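Long-range contacts in putative adhesin (Komagataella phaffii, PDB 5FX8), which is a putative cell-wall adhesin, seen here as its N-terminal portion with two cohesin-like domains, and may mediate cell-cell interaction through salt bridges and hydrogen bonds: residues E53-D61 / P302-D310; S68-L79 / T309-F317. All coordinates share one frame; numbering follows the deposited sequence.

In the fold
Along the chain the four segments come in alternating order, 53-61, 68-79, 302-310 and 309-317, so the two contacts cross, and they share T309 and D310. Their centres lie about 20 Å apart: contact 1 sits about 9 Å from the centre of the chain, contact 2 about 24 Å. Strand 294-304 is an outermost strand of a five-stranded antiparallel sheet of the second cohesin-like domain. From there the chain runs through contact 1 and continues as strand 312-319 in the mixed sheet of the first domain. Strand 101-114 of that sheet pairs with both 54-55 and 312-319. The segment that follows the second domain thus returns to the first, illustrating how a later stretch of chain can complete an earlier domain.

Contact 1 (E53-D61 / P302-D310); sequences ELEFVQYPD and PFYRASRTD
R305 and Y59 lie side by side and point the same way, a cation-pi stack at the crossing between the two cohesin-like domains, where the chain leaves strand 294-304 and meets the loop after strand 54-55. The arginine can be followed outward from its backbone. Its CB touches Y59 CD2 at 3.9 Å, and its CD stands over the ring face, 4.3 Å from the centroid of Y59. A bend at chi3 (106°) then lets the guanidinium settle flat on the tyrosine, with its plane 23° from that of the ring. NE stands above the ring near its rim. CZ is displaced toward the phenol end, at 3.7 Å from Y59 OH, and both NH1 and NH2 lie nearest that same oxygen, R305 NH1 at 3.5 Å from Y59 OH. Neither polar tip is held by the other: R305 NH1 hydrogen-bonds the carbonyl oxygens of A270 and V273, and Y59 OH that of D271, so both ends are anchored on one loop of the second domain.

Beside the stack, A306 CB rests against Y59 CB at 3.9 Å, and V57 CG1 reaches the carbonyl O of R305. The F56 ring meets S307 CB obliquely while turning toward F83 and L112 of the first domain.

S307 supplies the polar fastening. Its backbone N donates to V57 O at 2.9 Å. With OG beside its own N (chi1 -62°), the hydroxyl comes within bonding distance of V57 N, and it also bonds the carbonyl of T111 in strand 101-114. The N-H of V57 points almost straight at S307 OG, across 2.6 Å.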
# COMPACT_ATOMS: atom_id res chain seq x y z
N GLU C 53 38.17 -55.06 11.12
CA GLU C 53 37.20 -54.01 10.90
C GLU C 53 35.79 -54.57 10.76
O GLU C 53 34.83 -53.82 10.94
CB GLU C 53 37.58 -53.19 9.66
CG GLU C 53 37.90 -53.99 8.43
CD GLU C 53 39.36 -54.28 8.30
OE1 GLU C 53 40.03 -54.51 9.32
OE2 GLU C 53 39.85 -54.27 7.16
N LEU C 54 35.66 -55.87 10.47
CA LEU C 54 34.37 -56.56 10.42
C LEU C 54 34.05 -57.21 11.75
O LEU C 54 34.93 -57.65 12.48
CB LEU C 54 34.37 -57.61 9.32
CG LEU C 54 34.63 -57.05 7.93
CD1 LEU C 54 34.61 -58.13 6.93
CD2 LEU C 54 33.61 -56.04 7.58
N GLU C 55 32.77 -57.25 12.09
CA GLU C 55 32.32 -57.79 13.36
C GLU C 55 31.01 -58.52 13.17
O GLU C 55 30.19 -58.15 12.32
CB GLU C 55 32.17 -56.69 14.40
CG GLU C 55 33.49 -56.11 14.85
CD GLU C 55 33.37 -55.22 16.06
OE1 GLU C 55 32.29 -54.62 16.25
OE2 GLU C 55 34.36 -55.12 16.81
N PHE C 56 30.82 -59.58 13.94
CA PHE C 56 29.53 -60.22 14.05
C PHE C 56 28.69 -59.43 15.01
O PHE C 56 29.22 -58.84 15.95
CB PHE C 56 29.66 -61.65 14.57
CG PHE C 56 30.08 -62.62 13.54
CD1 PHE C 56 29.14 -63.26 12.77
CD2 PHE C 56 31.39 -62.90 13.33
CE1 PHE C 56 29.49 -64.15 11.83
CE2 PHE C 56 31.76 -63.78 12.38
CZ PHE C 56 30.79 -64.42 11.63
N VAL C 57 27.38 -59.37 14.77
CA VAL C 57 26.46 -58.62 15.62
C VAL C 57 25.52 -59.59 16.30
O VAL C 57 24.79 -60.34 15.64
CB VAL C 57 25.68 -57.56 14.84
CG1 VAL C 57 24.76 -56.78 15.79
CG2 VAL C 57 26.63 -56.64 14.13
N GLN C 58 25.48 -59.54 17.61
CA GLN C 58 24.79 -60.54 18.40
C GLN C 58 23.44 -60.01 18.87
O GLN C 58 23.38 -59.01 19.58
CB GLN C 58 25.67 -60.96 19.57
CG GLN C 58 26.83 -61.83 19.13
CD GLN C 58 28.03 -61.71 20.02
OE1 GLN C 58 28.47 -62.68 20.65
NE2 GLN C 58 28.59 -60.50 20.08
N TYR C 59 22.37 -60.69 18.49
CA TYR C 59 21.09 -60.47 19.15
C TYR C 59 20.28 -61.77 19.13
O TYR C 59 20.01 -62.33 18.06
CB TYR C 59 20.28 -59.32 18.51
CG TYR C 59 19.09 -58.96 19.38
CD1 TYR C 59 19.26 -58.22 20.53
CD2 TYR C 59 17.83 -59.44 19.08
CE1 TYR C 59 18.18 -57.91 21.34
CE2 TYR C 59 16.75 -59.14 19.90
CZ TYR C 59 16.94 -58.37 21.03
OH TYR C 59 15.90 -58.06 21.86
N PRO C 60 19.86 -62.26 20.30
CA PRO C 60 20.00 -61.74 21.66
C PRO C 60 21.43 -61.66 22.14
O PRO C 60 22.33 -62.17 21.49
CB PRO C 60 19.22 -62.74 22.50
CG PRO C 60 18.32 -63.40 21.58
CD PRO C 60 18.98 -63.43 20.26
N ASP C 61 21.64 -61.04 23.29
CA ASP C 61 22.98 -60.86 23.82
C ASP C 61 23.76 -62.18 23.95
O ASP C 61 24.99 -62.16 23.95
CB ASP C 61 22.88 -60.19 25.18
CG ASP C 61 23.99 -59.21 25.42
OD1 ASP C 61 25.14 -59.67 25.53
OD2 ASP C 61 23.71 -57.99 25.50
N PRO C 302 14.54 -52.89 5.22
CA PRO C 302 14.21 -53.45 6.53
C PRO C 302 15.22 -53.12 7.61
O PRO C 302 16.27 -52.53 7.33
CB PRO C 302 14.22 -54.97 6.29
CG PRO C 302 14.19 -55.14 4.87
CD PRO C 302 14.82 -53.95 4.24
N PHE C 303 14.91 -53.51 8.84
CA PHE C 303 15.82 -53.39 9.96
C PHE C 303 16.17 -54.78 10.48
O PHE C 303 15.32 -55.67 10.54
CB PHE C 303 15.22 -52.58 11.08
CG PHE C 303 16.05 -52.53 12.32
CD1 PHE C 303 17.23 -51.82 12.34
CD2 PHE C 303 15.64 -53.15 13.48
CE1 PHE C 303 17.98 -51.75 13.48
CE2 PHE C 303 16.40 -53.09 14.61
CZ PHE C 303 17.56 -52.39 14.62
N TYR C 304 17.44 -54.95 10.84
CA TYR C 304 17.98 -56.23 11.26
C TYR C 304 18.72 -56.03 12.57
O TYR C 304 19.41 -55.02 12.76
CB TYR C 304 18.91 -56.81 10.22
CG TYR C 304 18.25 -57.19 8.91
CD1 TYR C 304 17.34 -58.25 8.85
CD2 TYR C 304 18.57 -56.54 7.73
CE1 TYR C 304 16.77 -58.61 7.68
CE2 TYR C 304 17.99 -56.90 6.55
CZ TYR C 304 17.10 -57.94 6.53
OH TYR C 304 16.50 -58.34 5.36
N ARG C 305 18.55 -56.96 13.49
CA ARG C 305 19.20 -56.82 14.77
C ARG C 305 20.46 -57.65 14.91
O ARG C 305 21.28 -57.34 15.77
CB ARG C 305 18.21 -57.16 15.89
CG ARG C 305 17.06 -56.19 15.95
CD ARG C 305 16.09 -56.53 17.04
NE ARG C 305 16.19 -55.62 18.17
CZ ARG C 305 15.33 -55.60 19.17
NH1 ARG C 305 14.30 -56.44 19.16
NH2 ARG C 305 15.48 -54.75 20.17
N ALA C 306 20.66 -58.67 14.09
CA ALA C 306 21.79 -59.56 14.30
C ALA C 306 22.40 -59.95 12.96
O ALA C 306 21.80 -59.80 11.91
CB ALA C 306 21.36 -60.81 15.06
N SER C 307 23.63 -60.44 13.03
CA SER C 307 24.26 -61.05 11.86
C SER C 307 23.47 -62.27 11.42
O SER C 307 23.02 -63.07 12.24
CB SER C 307 25.69 -61.46 12.19
OG SER C 307 26.50 -60.35 12.52
N ARG C 308 23.30 -62.42 10.12
CA ARG C 308 22.42 -63.43 9.58
C ARG C 308 23.15 -64.25 8.53
O ARG C 308 24.19 -63.85 8.01
CB ARG C 308 21.16 -62.78 8.99
CG ARG C 308 20.26 -62.21 10.07
CD ARG C 308 19.59 -60.92 9.65
NE ARG C 308 20.52 -59.82 9.39
CZ ARG C 308 20.73 -59.30 8.18
NH1 ARG C 308 20.07 -59.77 7.13
NH2 ARG C 308 21.59 -58.32 8.03
N THR C 309 22.59 -65.42 8.23
CA THR C 309 23.16 -66.31 7.24
C THR C 309 22.03 -67.02 6.50
O THR C 309 20.87 -66.66 6.63
CB THR C 309 24.14 -67.28 7.90
OG1 THR C 309 24.77 -68.04 6.88
CG2 THR C 309 23.42 -68.22 8.82
N ASP C 310 22.38 -68.03 5.70
CA ASP C 310 21.39 -68.91 5.07
C ASP C 310 21.93 -70.33 5.10
O ASP C 310 22.91 -70.64 4.41
CB ASP C 310 21.08 -68.48 3.63
CG ASP C 310 20.02 -69.39 2.96
OD1 ASP C 310 19.46 -70.30 3.63
OD2 ASP C 310 19.70 -69.17 1.77

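Contact 2 (S68-L79 / T309-F317); sequences SEFFTTAGVQVL and TDTAAFEAF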
# COMPACT_ATOMS: atom_id res chain seq x y z
N SER C 68 26.80 -72.26 13.33
CA SER C 68 25.69 -72.82 12.61
C SER C 68 26.17 -74.04 11.85
O SER C 68 27.36 -74.22 11.62
CB SER C 68 25.07 -71.80 11.66
OG SER C 68 23.91 -72.32 11.04
N GLU C 69 25.22 -74.87 11.47
CA GLU C 69 25.38 -75.97 10.54
C GLU C 69 24.89 -75.54 9.16
O GLU C 69 23.95 -74.76 9.05
CB GLU C 69 24.56 -77.16 11.04
CG GLU C 69 24.63 -78.40 10.18
CD GLU C 69 25.75 -79.25 10.58
OE1 GLU C 69 26.11 -79.17 11.76
OE2 GLU C 69 26.27 -79.99 9.75
N PHE C 70 25.52 -76.06 8.10
CA PHE C 70 25.10 -75.73 6.74
C PHE C 70 24.77 -76.99 5.95
O PHE C 70 25.43 -78.02 6.09
CB PHE C 70 26.16 -74.88 6.06
CG PHE C 70 26.32 -73.53 6.67
CD1 PHE C 70 27.10 -73.35 7.80
CD2 PHE C 70 25.64 -72.45 6.16
CE1 PHE C 70 27.21 -72.12 8.39
CE2 PHE C 70 25.75 -71.21 6.75
CZ PHE C 70 26.54 -71.04 7.86
N PHE C 71 23.73 -76.90 5.12
CA PHE C 71 23.13 -78.03 4.44
C PHE C 71 23.11 -77.80 2.94
O PHE C 71 23.35 -76.69 2.46
CB PHE C 71 21.70 -78.29 4.93
CG PHE C 71 21.58 -78.39 6.40
CD1 PHE C 71 21.52 -77.25 7.18
CD2 PHE C 71 21.52 -79.60 7.02
CE1 PHE C 71 21.43 -77.33 8.53
CE2 PHE C 71 21.43 -79.68 8.39
CZ PHE C 71 21.38 -78.54 9.14
N THR C 72 22.85 -78.87 2.18
CA THR C 72 22.50 -78.74 0.78
C THR C 72 21.05 -78.28 0.66
O THR C 72 20.30 -78.29 1.63
CB THR C 72 22.65 -80.06 0.04
OG1 THR C 72 21.77 -81.02 0.64
CG2 THR C 72 24.06 -80.58 0.11
N THR C 73 20.66 -77.89 -0.55
CA THR C 73 19.27 -77.53 -0.78
C THR C 73 18.35 -78.70 -0.48
O THR C 73 17.17 -78.49 -0.19
CB THR C 73 19.09 -77.10 -2.22
OG1 THR C 73 19.48 -78.18 -3.06
CG2 THR C 73 19.97 -75.92 -2.54
N ALA C 74 18.86 -79.92 -0.54
CA ALA C 74 18.08 -81.10 -0.23
C ALA C 74 18.15 -81.49 1.23
O ALA C 74 17.48 -82.44 1.63
CB ALA C 74 18.53 -82.27 -1.09
N GLY C 75 18.94 -80.80 2.04
CA GLY C 75 18.94 -81.05 3.46
C GLY C 75 20.11 -81.83 4.00
O GLY C 75 20.12 -82.16 5.19
N VAL C 76 21.11 -82.13 3.18
CA VAL C 76 22.21 -82.95 3.66
C VAL C 76 23.20 -82.06 4.42
O VAL C 76 23.60 -81.01 3.93
CB VAL C 76 22.89 -83.67 2.50
CG1 VAL C 76 23.99 -84.55 3.00
CG2 VAL C 76 21.86 -84.46 1.76
N GLN C 77 23.59 -82.50 5.61
CA GLN C 77 24.61 -81.79 6.37
C GLN C 77 25.92 -81.76 5.60
O GLN C 77 26.32 -82.76 4.99
CB GLN C 77 24.84 -82.44 7.73
CG GLN C 77 23.72 -82.19 8.71
CD GLN C 77 24.01 -82.69 10.10
OE1 GLN C 77 24.98 -83.42 10.32
NE2 GLN C 77 23.16 -82.32 11.06
N VAL C 78 26.59 -80.61 5.63
CA VAL C 78 27.84 -80.41 4.91
C VAL C 78 28.96 -79.99 5.85
O VAL C 78 30.03 -80.60 5.88
CB VAL C 78 27.68 -79.39 3.77
CG1 VAL C 78 29.01 -79.17 3.06
CG2 VAL C 78 26.61 -79.86 2.79
N LEU C 79 28.73 -78.94 6.63
CA LEU C 79 29.74 -78.42 7.53
C LEU C 79 29.06 -77.57 8.58
O LEU C 79 27.89 -77.22 8.47
CB LEU C 79 30.79 -77.60 6.77
CG LEU C 79 30.30 -76.44 5.90
CD1 LEU C 79 30.19 -75.20 6.70
CD2 LEU C 79 31.29 -76.24 4.81
N THR C 309 22.59 -65.42 8.23
CA THR C 309 23.16 -66.31 7.24
C THR C 309 22.03 -67.02 6.50
O THR C 309 20.87 -66.66 6.63
CB THR C 309 24.14 -67.28 7.90
OG1 THR C 309 24.77 -68.04 6.88
CG2 THR C 309 23.42 -68.22 8.82
N ASP C 310 22.38 -68.03 5.70
CA ASP C 310 21.39 -68.91 5.07
C ASP C 310 21.93 -70.33 5.10
O ASP C 310 22.91 -70.64 4.41
CB ASP C 310 21.08 -68.48 3.63
CG ASP C 310 20.02 -69.39 2.96
OD1 ASP C 310 19.46 -70.30 3.63
OD2 ASP C 310 19.70 -69.17 1.77
N THR C 311 21.27 -71.20 5.85
CA THR C 311 21.82 -72.54 6.04
C THR C 311 21.65 -73.41 4.82
O THR C 311 22.39 -74.39 4.68
CB THR C 311 21.19 -73.21 7.24
OG1 THR C 311 19.79 -73.43 7.00
CG2 THR C 311 21.36 -72.34 8.42
N ALA C 312 20.72 -73.10 3.92
CA ALA C 312 20.57 -73.85 2.68
C ALA C 312 21.58 -73.34 1.66
O ALA C 312 21.26 -72.67 0.68
CB ALA C 312 19.15 -73.74 2.16
N ALA C 313 22.84 -73.70 1.89
CA ALA C 313 23.95 -73.00 1.26
C ALA C 313 24.60 -73.75 0.12
O ALA C 313 25.27 -73.11 -0.70
CB ALA C 313 25.02 -72.69 2.31
N PHE C 314 24.45 -75.06 0.02
CA PHE C 314 25.20 -75.85 -0.95
C PHE C 314 24.28 -76.48 -2.00
O PHE C 314 23.26 -77.07 -1.67
CB PHE C 314 26.02 -76.93 -0.25
CG PHE C 314 27.15 -76.39 0.56
CD1 PHE C 314 28.37 -76.15 -0.01
CD2 PHE C 314 26.98 -76.11 1.90
CE1 PHE C 314 29.40 -75.66 0.73
CE2 PHE C 314 28.00 -75.60 2.64
CZ PHE C 314 29.22 -75.38 2.05
N GLU C 315 24.69 -76.37 -3.26
CA GLU C 315 23.97 -76.92 -4.40
C GLU C 315 24.47 -78.28 -4.85
O GLU C 315 23.70 -79.04 -5.44
CB GLU C 315 24.04 -75.96 -5.60
CG GLU C 315 23.71 -74.52 -5.26
CD GLU C 315 23.33 -73.70 -6.47
OE1 GLU C 315 24.22 -73.26 -7.21
OE2 GLU C 315 22.12 -73.49 -6.67
N ALA C 316 25.74 -78.61 -4.62
CA ALA C 316 26.31 -79.88 -5.03
C ALA C 316 27.15 -80.43 -3.90
O ALA C 316 27.93 -79.70 -3.29
CB ALA C 316 27.19 -79.77 -6.27
N PHE C 317 27.02 -81.73 -3.67
CA PHE C 317 27.74 -82.38 -2.59
C PHE C 317 27.74 -83.89 -2.77
O PHE C 317 26.70 -84.47 -3.09
CB PHE C 317 27.10 -82.02 -1.26
CG PHE C 317 27.78 -82.62 -0.08
CD1 PHE C 317 29.11 -82.39 0.15
CD2 PHE C 317 27.07 -83.42 0.79
CE1 PHE C 317 29.73 -82.94 1.25
CE2 PHE C 317 27.69 -83.98 1.89
CZ PHE C 317 29.03 -83.74 2.12
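F314 and V78 form the dense part of this contact, where segment 309-317 joins the sheet edge offered by strand 68-72 and pairs with it in parallel through just two bridges, the short strands crossing at 68°. V78 CG1 sits over one face of the phenylalanine ring, 3.8 Å from the centroid of F314. At the rim of the same ring F70 CB lies near its plane, and L79 CD2 approaches obliquely, 3.6 Å from F314 CZ. F31 and L104 of the first domain add to this cluster. The other branch of V78 works outward: CG2 covers a face of F317, 4.2 Å from that ring's centroid. F317 CG is anti to its backbone N (chi1 -179°), which swings the ring across the hairpin beside V76 CG1 and places its CB against T72 CG2.

The backbones are joined through a beta bulge between the F71-A312 and T72-F314 bridges. F71 N donates to T311 O at 2.9 Å, while F71 O takes two N-H groups, from A313 and, at 3.1 Å, from F314. T73 N closes the run on F314 O. Upstream, D310 OD1 accepts from A312 N in an Asx turn. F71 and T311 lie alongside each other, F71 CD1 to T311 CB at 4.1 Å, with T311 O at the ring's edge.

Toward solvent the fit thins. A312 is exposed, and the type I turn T72-G75 projects outward, with T73 CG2 brushing F314 O. T72 OG1 steadies the hairpin by accepting from V76 N at 2.8 Å.

No charged side chain bonds across the two segments. Attachment therefore rests on main-chain hydrogen bonds and buried aromatic and aliphatic surface, consistent with a strand built into the domain's sheet and core.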